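Local coordinates for putative sugar ABC transporter, substrate-binding protein (Clostridium phytofermentans, PDB 4WZZ) that binds L-rhamnose in the cleft between its two lobes and probably delivers sugar to an ABC transporter as its solute-binding component, at residues I60-G65 / S141-T146; N66-K71 / I300-L305. All blocks are in the same frame, centred on the assembly; numbering follows the deposited sequence.

Contact 1 of 2, residues I60-G65 / S141-T146; sequences IVKSAG and SLDSAT. With RAM (alpha-L-rhamnopyranose), chain B.
The flat carboxylate of Asp143 meets the rhamnose with its two oxygens rather than with a face, while the end of the Lys62 chain passes off to one side of the carboxylate plane, CE 4.2 Å from Asp143 OD2. Each oxygen receives one sugar hydroxyl: OD1 takes O4 of rhamnose at 2.7 Å, and OD2 takes O3 at 2.6 Å. OD1 is also bonded to Tyr68 OH and Gln157 NE2, which would hold the carboxylate in its orientation. The carboxylate is presented by a classic gamma turn at the end of strand 138-142, with Asp143 at its centre (phi 73°, psi -55°) and Ser144 N bonded to Leu142 O. From that turn CG stands anti to the backbone N (chi1 -178°), aimed into the sugar cleft.

Lys62 comes from the loop that follows strand 56-60. Its chain runs extended beyond CG, laying CE against Ser144 CB at 3.7 Å and carrying NZ to the sugar, where it donates to O2 at 2.9 Å and more weakly to O3. NZ is also bonded to Asn192 OD1, in the lobe across the cleft. Ser144 OG is bonded to Ala119 O of its own lobe and to Asn192 N across the cleft, a second tie from the loop after strand 138-142.

Lysine and aspartate form no salt bridge, for Lys62 NZ and Asp143 OD2 are 5.0 Å apart; O3 of rhamnose links them instead, giving its hydrogen to the carboxylate while accepting weakly from the ammonium. The nearby opposite charges would be expected to polarise that hydroxyl. In this buried pocket of a periplasmic binding protein, the charged pair thus meets the sugar at three consecutive positions, O2, O3 and O4.

Contact 2 of 2, residues N66-K71 / I300-L305; sequences NPYNQK and IQLGNL. With RAM (alpha-L-rhamnopyranose), chain B.
The hydroxyl of Tyr68, which lies 3.5 Å from Leu302 CD2, is gripped by two polar groups, Asp143 OD1 and Trp297 NE1. CD2 of Leu302 packs against this hydroxyl, the two side chains crossing at about a right angle. With CG anti to the backbone N (chi1 169°), the ring swings out from the first turn of helix 67-82, and one face lies under the rhamnose: C5 of the sugar sits 4.1 Å above the ring plane, over its centre. Asn69 OD1 lies at the ring's edge, in plane.

Asn66 does two jobs with one amide. As N-cap of the helix, its OD1 accepts from Tyr68 N at 2.9 Å, the donor standing 44° out of the carbonyl plane, while ND2 donates almost straight to the anomeric O1 of rhamnose (3.0 Å, 167°).

Farther from the sugar, the two helices meet through both backbone and side chain. Ile300 CA approaches Lys71 O at 3.6 Å in a CA-H...O contact, and Ile300 CG1 rests on Lys71 CB at 4.0 Å.

The bonds at its hydroxyl should hold the Tyr68 ring in place, and the capping bond should fix the rotation of the Asn66 amide, so that an aromatic face and an amide N-H are presented to the sugar together, a pairing of apolar surface and directed bond familiar from carbohydrate-binding sites.

Segments 60-65 and 66-71 follow each other directly, running from strand 56-60 into helix 67-82; 141-146 and then 300-305 come later, so the two contacts interleave along the chain. Their centres lie about 10 Å apart, in the lobe built on the mixed sheet, which contains strands 56-60 and 138-142; helix 299-315 packs against helix 67-82. Besides sharing the rhamnose, the contacts are joined by hydrogen bonds from Asp143 of contact 1 to Tyr68 of contact 2 and between Ser63 O and Asn69 ND2. Asn192, Gln193, Asp222 and Thr249, from the lobe of the four-stranded parallel sheet, bond the sugar across the cleft, consistent with a binding protein closed around its sugar.

Contact 1 of 2, residues I60-G65 / S141-T146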
ATOM      1  N   ILE A  60       5.628 -11.216   5.681  1.00 14.82           N
ATOM      2  CA  ILE A  60       5.903 -11.500   4.289  1.00 15.20           C
ATOM      3  C   ILE A  60       5.406 -10.315   3.497  1.00 13.78           C
ATOM      4  O   ILE A  60       4.199 -10.099   3.385  1.00 13.75           O
ATOM      5  CB  ILE A  60       5.188 -12.775   3.825  1.00 15.92           C
ATOM      6  CG1 ILE A  60       5.678 -13.964   4.652  1.00 16.15           C
ATOM      7  CG2 ILE A  60       5.489 -13.013   2.361  1.00 17.53           C
ATOM      8  CD1 ILE A  60       4.867 -15.254   4.440  1.00 16.99           C
ATOM      9  N   VAL A  61       6.327  -9.488   3.027  1.00 13.25           N
ATOM     10  CA  VAL A  61       5.923  -8.305   2.287  1.00 12.56           C
ATOM     11  C   VAL A  61       5.622  -8.699   0.833  1.00 12.45           C
ATOM     12  O   VAL A  61       5.743  -9.852   0.476  1.00 12.94           O
ATOM     13  CB  VAL A  61       7.004  -7.202   2.356  1.00 12.15           C
ATOM     14  CG1 VAL A  61       7.219  -6.766   3.780  1.00 13.18           C
ATOM     15  CG2 VAL A  61       8.311  -7.681   1.765  1.00 14.02           C
ATOM     16  N   LYS A  62       5.222  -7.748  -0.006  1.00 13.54           N
ATOM     17  CA  LYS A  62       4.899  -8.088  -1.386  1.00 11.89           C
ATOM     18  C   LYS A  62       6.135  -8.567  -2.148  1.00 12.00           C
ATOM     19  O   LYS A  62       6.083  -9.521  -2.908  1.00 13.67           O
ATOM     20  CB  LYS A  62       4.357  -6.871  -2.131  1.00 11.32           C
ATOM     21  CG  LYS A  62       2.922  -6.494  -1.919  1.00 11.37           C
ATOM     22  CD  LYS A  62       2.526  -5.479  -3.028  1.00 12.08           C
ATOM     23  CE  LYS A  62       1.092  -5.087  -2.947  1.00 11.59           C
ATOM     24  NZ  LYS A  62       0.780  -4.058  -3.974  1.00 10.73           N
ATOM     25  N   SER A  63       7.253  -7.869  -1.983  1.00 11.73           N
ATOM     26  CA  SER A  63       8.408  -8.132  -2.825  1.00 11.89           C
ATOM     27  C   SER A  63       9.687  -7.459  -2.367  1.00 11.83           C
ATOM     28  O   SER A  63       9.664  -6.462  -1.645  1.00 14.54           O
ATOM     29  CB  SER A  63       8.128  -7.693  -4.266  1.00 13.77           C
ATOM     30  OG  SER A  63       7.882  -6.285  -4.337  1.00 14.48           O
ATOM     31  N   ALA A  64      10.795  -8.024  -2.831  1.00 12.28           N
ATOM     32  CA  ALA A  64      12.125  -7.422  -2.688  1.00 12.40           C
ATOM     33  C   ALA A  64      12.256  -6.179  -3.562  1.00 11.90           C
ATOM     34  O   ALA A  64      11.508  -6.003  -4.511  1.00 16.33           O
ATOM     35  CB  ALA A  64      13.181  -8.425  -3.097  1.00 15.99           C
ATOM     36  N   GLY A  65      13.237  -5.347  -3.229  1.00 11.96           N
ATOM     37  CA  GLY A  65      13.650  -4.282  -4.115  1.00 15.39           C
ATOM     38  C   GLY A  65      12.715  -3.095  -4.040  1.00 18.59           C
ATOM     39  O   GLY A  65      12.668  -2.295  -4.967  1.00 21.04           O
ATOM     40  N   SER A 141      -3.279  -9.886   7.770  1.00 18.66           N
ATOM     41  CA  SER A 141      -2.858  -9.312   6.505  1.00 17.57           C
ATOM     42  C   SER A 141      -2.666  -7.818   6.719  1.00 18.73           C
ATOM     43  O   SER A 141      -3.324  -7.233   7.578  1.00 18.24           O
ATOM     44  CB  SER A 141      -3.921  -9.629   5.450  1.00 20.80           C
ATOM     45  OG  SER A 141      -3.604  -9.113   4.189  1.00 22.33           O
ATOM     46  N   LEU A 142      -1.745  -7.214   5.958  1.00 16.26           N
ATOM     47  CA  LEU A 142      -1.516  -5.772   5.984  1.00 18.72           C
ATOM     48  C   LEU A 142      -1.189  -5.286   4.577  1.00 13.67           C
ATOM     49  O   LEU A 142      -0.724  -6.063   3.742  1.00 14.55           O
ATOM     50  CB  LEU A 142      -0.391  -5.352   6.946  1.00 14.39           C
ATOM     51  CG  LEU A 142       1.065  -5.539   6.501  1.00 14.45           C
ATOM     52  CD1 LEU A 142       2.029  -4.871   7.470  1.00 15.15           C
ATOM     53  CD2 LEU A 142       1.402  -7.014   6.364  1.00 17.04           C
ATOM     54  N   ASP A 143      -1.425  -3.993   4.346  1.00 12.92           N
ATOM     55  CA  ASP A 143      -0.996  -3.283   3.120  1.00 13.04           C
ATOM     56  C   ASP A 143      -1.833  -3.687   1.915  1.00 13.04           C
ATOM     57  O   ASP A 143      -2.410  -2.834   1.226  1.00 13.82           O
ATOM     58  CB  ASP A 143       0.495  -3.522   2.855  1.00 12.27           C
ATOM     59  CG  ASP A 143       1.009  -2.785   1.638  1.00 12.05           C
ATOM     60  OD1 ASP A 143       0.713  -1.583   1.488  1.00 10.86           O
ATOM     61  OD2 ASP A 143       1.727  -3.427   0.856  1.00 10.91           O
ATOM     62  N   SER A 144      -1.882  -4.983   1.650  1.00 13.23           N
ATOM     63  CA  SER A 144      -2.649  -5.531   0.539  1.00 13.18           C
ATOM     64  C   SER A 144      -3.340  -6.803   1.035  1.00 14.31           C
ATOM     65  O   SER A 144      -2.688  -7.742   1.503  1.00 14.83           O
ATOM     66  CB  SER A 144      -1.713  -5.817  -0.643  1.00 16.77           C
ATOM     67  OG  SER A 144      -2.408  -6.378  -1.748  1.00 14.57           O
ATOM     68  N   ALA A 145      -4.661  -6.819   0.959  1.00 15.76           N
ATOM     69  CA  ALA A 145      -5.436  -7.843   1.667  1.00 16.41           C
ATOM     70  C   ALA A 145      -5.440  -9.203   0.969  1.00 17.66           C
ATOM     71  O   ALA A 145      -5.610  -9.294  -0.252  1.00 17.11           O
ATOM     72  CB  ALA A 145      -6.877  -7.359   1.864  1.00 17.05           C
ATOM     73  N   THR A 146      -5.293 -10.263   1.765  1.00 17.64           N
ATOM     74  CA  THR A 146      -5.717 -11.582   1.338  1.00 20.58           C
ATOM     75  C   THR A 146      -7.228 -11.568   1.455  1.00 23.04           C
ATOM     76  O   THR A 146      -7.797 -10.671   2.075  1.00 24.69           O
ATOM     77  CB  THR A 146      -5.245 -12.695   2.273  1.00 25.12           C
ATOM     78  OG1 THR A 146      -5.760 -12.442   3.589  1.00 31.60           O
ATOM     79  CG2 THR A 146      -3.735 -12.749   2.318  1.00 24.91           C
TER
HETATM   80  C1  RAM B 401       4.026  -0.095  -3.340  1.00  9.99           C
HETATM   81  C2  RAM B 401       3.349  -1.401  -2.943  1.00  9.31           C
HETATM   82  C3  RAM B 401       2.460  -1.246  -1.708  1.00  9.34           C
HETATM   83  C4  RAM B 401       1.550  -0.029  -1.836  1.00  8.93           C
HETATM   84  C5  RAM B 401       2.364   1.210  -2.202  1.00  6.38           C
HETATM   85  C6  RAM B 401       1.475   2.420  -2.439  1.00  7.27           C
HETATM   86  O1  RAM B 401       5.002   0.205  -2.404  1.00 14.55           O
HETATM   87  O2  RAM B 401       2.607  -1.798  -4.055  1.00  9.58           O
HETATM   88  O3  RAM B 401       1.734  -2.464  -1.563  1.00  9.79           O
HETATM   89  O4  RAM B 401       0.860   0.180  -0.617  1.00  8.74           O
HETATM   90  O5  RAM B 401       3.114   0.990  -3.367  1.00  8.18           O

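Contact 2 of 2, residues N66-K71 / I300-L305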
ATOM      1  N   ASN A  66      11.963  -2.986  -2.952  1.00 12.51           N
ATOM      2  CA  ASN A  66      10.982  -1.898  -2.791  1.00 11.01           C
ATOM      3  C   ASN A  66      11.137  -1.249  -1.421  1.00 11.33           C
ATOM      4  O   ASN A  66      10.818  -1.845  -0.394  1.00 10.89           O
ATOM      5  CB  ASN A  66       9.555  -2.450  -2.940  1.00 11.81           C
ATOM      6  CG  ASN A  66       8.505  -1.376  -2.801  1.00 11.29           C
ATOM      7  OD1 ASN A  66       8.810  -0.250  -2.412  1.00 13.91           O
ATOM      8  ND2 ASN A  66       7.260  -1.720  -3.106  1.00 11.56           N
ATOM      9  N   PRO A  67      11.663  -0.030  -1.370  1.00 10.47           N
ATOM     10  CA  PRO A  67      11.915   0.610  -0.080  1.00 10.75           C
ATOM     11  C   PRO A  67      10.678   0.748   0.801  1.00 10.59           C
ATOM     12  O   PRO A  67      10.815   0.724   2.030  1.00 13.80           O
ATOM     13  CB  PRO A  67      12.489   1.990  -0.471  1.00 14.87           C
ATOM     14  CG  PRO A  67      12.965   1.834  -1.847  1.00 22.58           C
ATOM     15  CD  PRO A  67      12.171   0.764  -2.506  1.00 14.88           C
ATOM     16  N   TYR A  68       9.499   0.891   0.190  1.00 10.17           N
ATOM     17  CA  TYR A  68       8.268   0.980   0.963  1.00 10.16           C
ATOM     18  C   TYR A  68       8.106  -0.294   1.794  1.00 10.46           C
ATOM     19  O   TYR A  68       7.780  -0.246   2.981  1.00 10.77           O
ATOM     20  CB  TYR A  68       7.078   1.184   0.033  1.00 10.82           C
ATOM     21  CG  TYR A  68       5.745   1.026   0.701  1.00 10.29           C
ATOM     22  CD1 TYR A  68       5.205  -0.234   0.916  1.00 10.09           C
ATOM     23  CD2 TYR A  68       5.011   2.131   1.122  1.00 11.28           C
ATOM     24  CE1 TYR A  68       3.970  -0.395   1.534  1.00 10.35           C
ATOM     25  CE2 TYR A  68       3.782   1.971   1.758  1.00 11.94           C
ATOM     26  CZ  TYR A  68       3.271   0.709   1.955  1.00 10.45           C
ATOM     27  OH  TYR A  68       2.048   0.554   2.580  1.00 10.85           O
ATOM     28  N   ASN A  69       8.372  -1.434   1.177  1.00 10.47           N
ATOM     29  CA  ASN A  69       8.216  -2.710   1.875  1.00 12.33           C
ATOM     30  C   ASN A  69       9.239  -2.874   2.995  1.00 11.43           C
ATOM     31  O   ASN A  69       8.963  -3.489   4.027  1.00 12.52           O
ATOM     32  CB  ASN A  69       8.352  -3.885   0.908  1.00 10.90           C
ATOM     33  CG  ASN A  69       7.204  -3.972  -0.089  1.00 10.61           C
ATOM     34  OD1 ASN A  69       6.136  -3.411   0.129  1.00 11.34           O
ATOM     35  ND2 ASN A  69       7.422  -4.670  -1.186  1.00 11.20           N
ATOM     36  N   GLN A  70      10.436  -2.348   2.783  1.00 11.41           N
ATOM     37  CA  GLN A  70      11.455  -2.406   3.827  1.00 11.99           C
ATOM     38  C   GLN A  70      11.090  -1.555   5.044  1.00 12.39           C
ATOM     39  O   GLN A  70      11.402  -1.920   6.190  1.00 15.30           O
ATOM     40  CB  GLN A  70      12.803  -1.997   3.233  1.00 12.17           C
ATOM     41  CG  GLN A  70      13.249  -3.029   2.242  1.00 12.86           C
ATOM     42  CD  GLN A  70      14.383  -2.558   1.331  1.00 21.94           C
ATOM     43  OE1 GLN A  70      15.379  -2.015   1.797  1.00 30.05           O
ATOM     44  NE2 GLN A  70      14.231  -2.781   0.028  1.00 30.07           N
ATOM     45  N   LYS A  71      10.442  -0.417   4.812  1.00 11.83           N
ATOM     46  CA  LYS A  71      10.044   0.446   5.922  1.00 13.16           C
ATOM     47  C   LYS A  71       8.901  -0.204   6.692  1.00 13.29           C
ATOM     48  O   LYS A  71       8.841  -0.118   7.916  1.00 13.22           O
ATOM     49  CB  LYS A  71       9.666   1.844   5.420  1.00 12.53           C
ATOM     50  CG  LYS A  71      10.921   2.610   4.920  1.00 16.37           C
ATOM     51  CD  LYS A  71      10.598   3.843   4.158  1.00 21.51           C
ATOM     52  CE  LYS A  71      11.821   4.361   3.354  1.00 26.73           C
ATOM     53  NZ  LYS A  71      13.056   4.477   4.186  1.00 27.46           N
ATOM     54  N   ILE A 300       6.064   2.761   8.212  1.00 12.66           N
ATOM     55  CA  ILE A 300       6.656   2.251   9.438  1.00 13.10           C
ATOM     56  C   ILE A 300       5.555   2.023  10.477  1.00 13.49           C
ATOM     57  O   ILE A 300       5.479   0.980  11.125  1.00 16.99           O
ATOM     58  CB  ILE A 300       7.714   3.211   9.995  1.00 14.84           C
ATOM     59  CG1 ILE A 300       8.801   3.446   8.950  1.00 16.16           C
ATOM     60  CG2 ILE A 300       8.307   2.655  11.270  1.00 17.83           C
ATOM     61  CD1 ILE A 300       9.783   4.509   9.326  1.00 21.01           C
ATOM     62  N   GLN A 301       4.677   3.010  10.621  1.00 14.78           N
ATOM     63  CA  GLN A 301       3.559   2.882  11.535  1.00 16.05           C
ATOM     64  C   GLN A 301       2.555   1.827  11.079  1.00 13.41           C
ATOM     65  O   GLN A 301       1.929   1.164  11.927  1.00 16.12           O
ATOM     66  CB  GLN A 301       2.874   4.237  11.736  1.00 17.57           C
ATOM     67  CG  GLN A 301       3.763   5.216  12.486  1.00 22.10           C
ATOM     68  CD  GLN A 301       3.116   6.563  12.728  1.00 24.71           C
ATOM     69  OE1 GLN A 301       2.367   7.056  11.904  1.00 24.28           O
ATOM     70  NE2 GLN A 301       3.443   7.181  13.853  1.00 30.76           N
ATOM     71  N   LEU A 302       2.415   1.630   9.764  1.00 13.81           N
ATOM     72  CA  LEU A 302       1.571   0.549   9.261  1.00 13.74           C
ATOM     73  C   LEU A 302       2.150  -0.752   9.801  1.00 18.42           C
ATOM     74  O   LEU A 302       1.427  -1.617  10.316  1.00 15.05           O
ATOM     75  CB  LEU A 302       1.531   0.519   7.741  1.00 13.26           C
ATOM     76  CG  LEU A 302       0.761  -0.661   7.143  1.00 12.97           C
ATOM     77  CD1 LEU A 302      -0.708  -0.625   7.581  1.00 17.08           C
ATOM     78  CD2 LEU A 302       0.825  -0.699   5.615  1.00 12.85           C
ATOM     79  N   GLY A 303       3.468  -0.880   9.704  1.00 13.87           N
ATOM     80  CA  GLY A 303       4.135  -2.055  10.239  1.00 14.67           C
ATOM     81  C   GLY A 303       3.978  -2.152  11.741  1.00 15.91           C
ATOM     82  O   GLY A 303       3.727  -3.245  12.267  1.00 16.61           O
ATOM     83  N   ASN A 304       4.146  -1.020  12.438  1.00 14.91           N
ATOM     84  CA  ASN A 304       3.964  -0.986  13.891  1.00 15.97           C
ATOM     85  C   ASN A 304       2.591  -1.533  14.274  1.00 16.78           C
ATOM     86  O   ASN A 304       2.470  -2.367  15.166  1.00 18.37           O
ATOM     87  CB  ASN A 304       4.021   0.435  14.467  1.00 19.88           C
ATOM     88  CG  ASN A 304       5.369   1.124  14.342  1.00 16.87           C
ATOM     89  OD1 ASN A 304       5.411   2.352  14.451  1.00 19.29           O
ATOM     90  ND2 ASN A 304       6.460   0.382  14.169  1.00 19.12           N
ATOM     91  N   LEU A 305       1.546  -1.014  13.631  1.00 15.65           N
ATOM     92  CA  LEU A 305       0.174  -1.350  14.033  1.00 15.70           C
ATOM     93  C   LEU A 305      -0.105  -2.812  13.738  1.00 17.02           C
ATOM     94  O   LEU A 305      -0.745  -3.508  14.523  1.00 17.52           O
ATOM     95  CB  LEU A 305      -0.822  -0.464  13.277  1.00 16.79           C
ATOM     96  CG  LEU A 305      -2.287  -0.781  13.543  1.00 16.30           C
ATOM     97  CD1 LEU A 305      -2.611  -0.643  15.012  1.00 19.67           C
ATOM     98  CD2 LEU A 305      -3.164   0.129  12.708  1.00 22.25           C
TER
HETATM   99  C1  RAM B 401       4.026  -0.095  -3.340  1.00  9.99           C
HETATM  100  C2  RAM B 401       3.349  -1.401  -2.943  1.00  9.31           C
HETATM  101  C3  RAM B 401       2.460  -1.246  -1.708  1.00  9.34           C
HETATM  102  C4  RAM B 401       1.550  -0.029  -1.836  1.00  8.93           C
HETATM  103  C5  RAM B 401       2.364   1.210  -2.202  1.00  6.38           C
HETATM  104  C6  RAM B 401       1.475   2.420  -2.439  1.00  7.27           C
HETATM  105  O1  RAM B 401       5.002   0.205  -2.404  1.00 14.55           O
HETATM  106  O2  RAM B 401       2.607  -1.798  -4.055  1.00  9.58           O
HETATM  107  O3  RAM B 401       1.734  -2.464  -1.563  1.00  9.79           O
HETATM  108  O4  RAM B 401       0.860   0.180  -0.617  1.00  8.74           O
HETATM  109  O5  RAM B 401       3.114   0.990  -3.367  1.00  8.18           O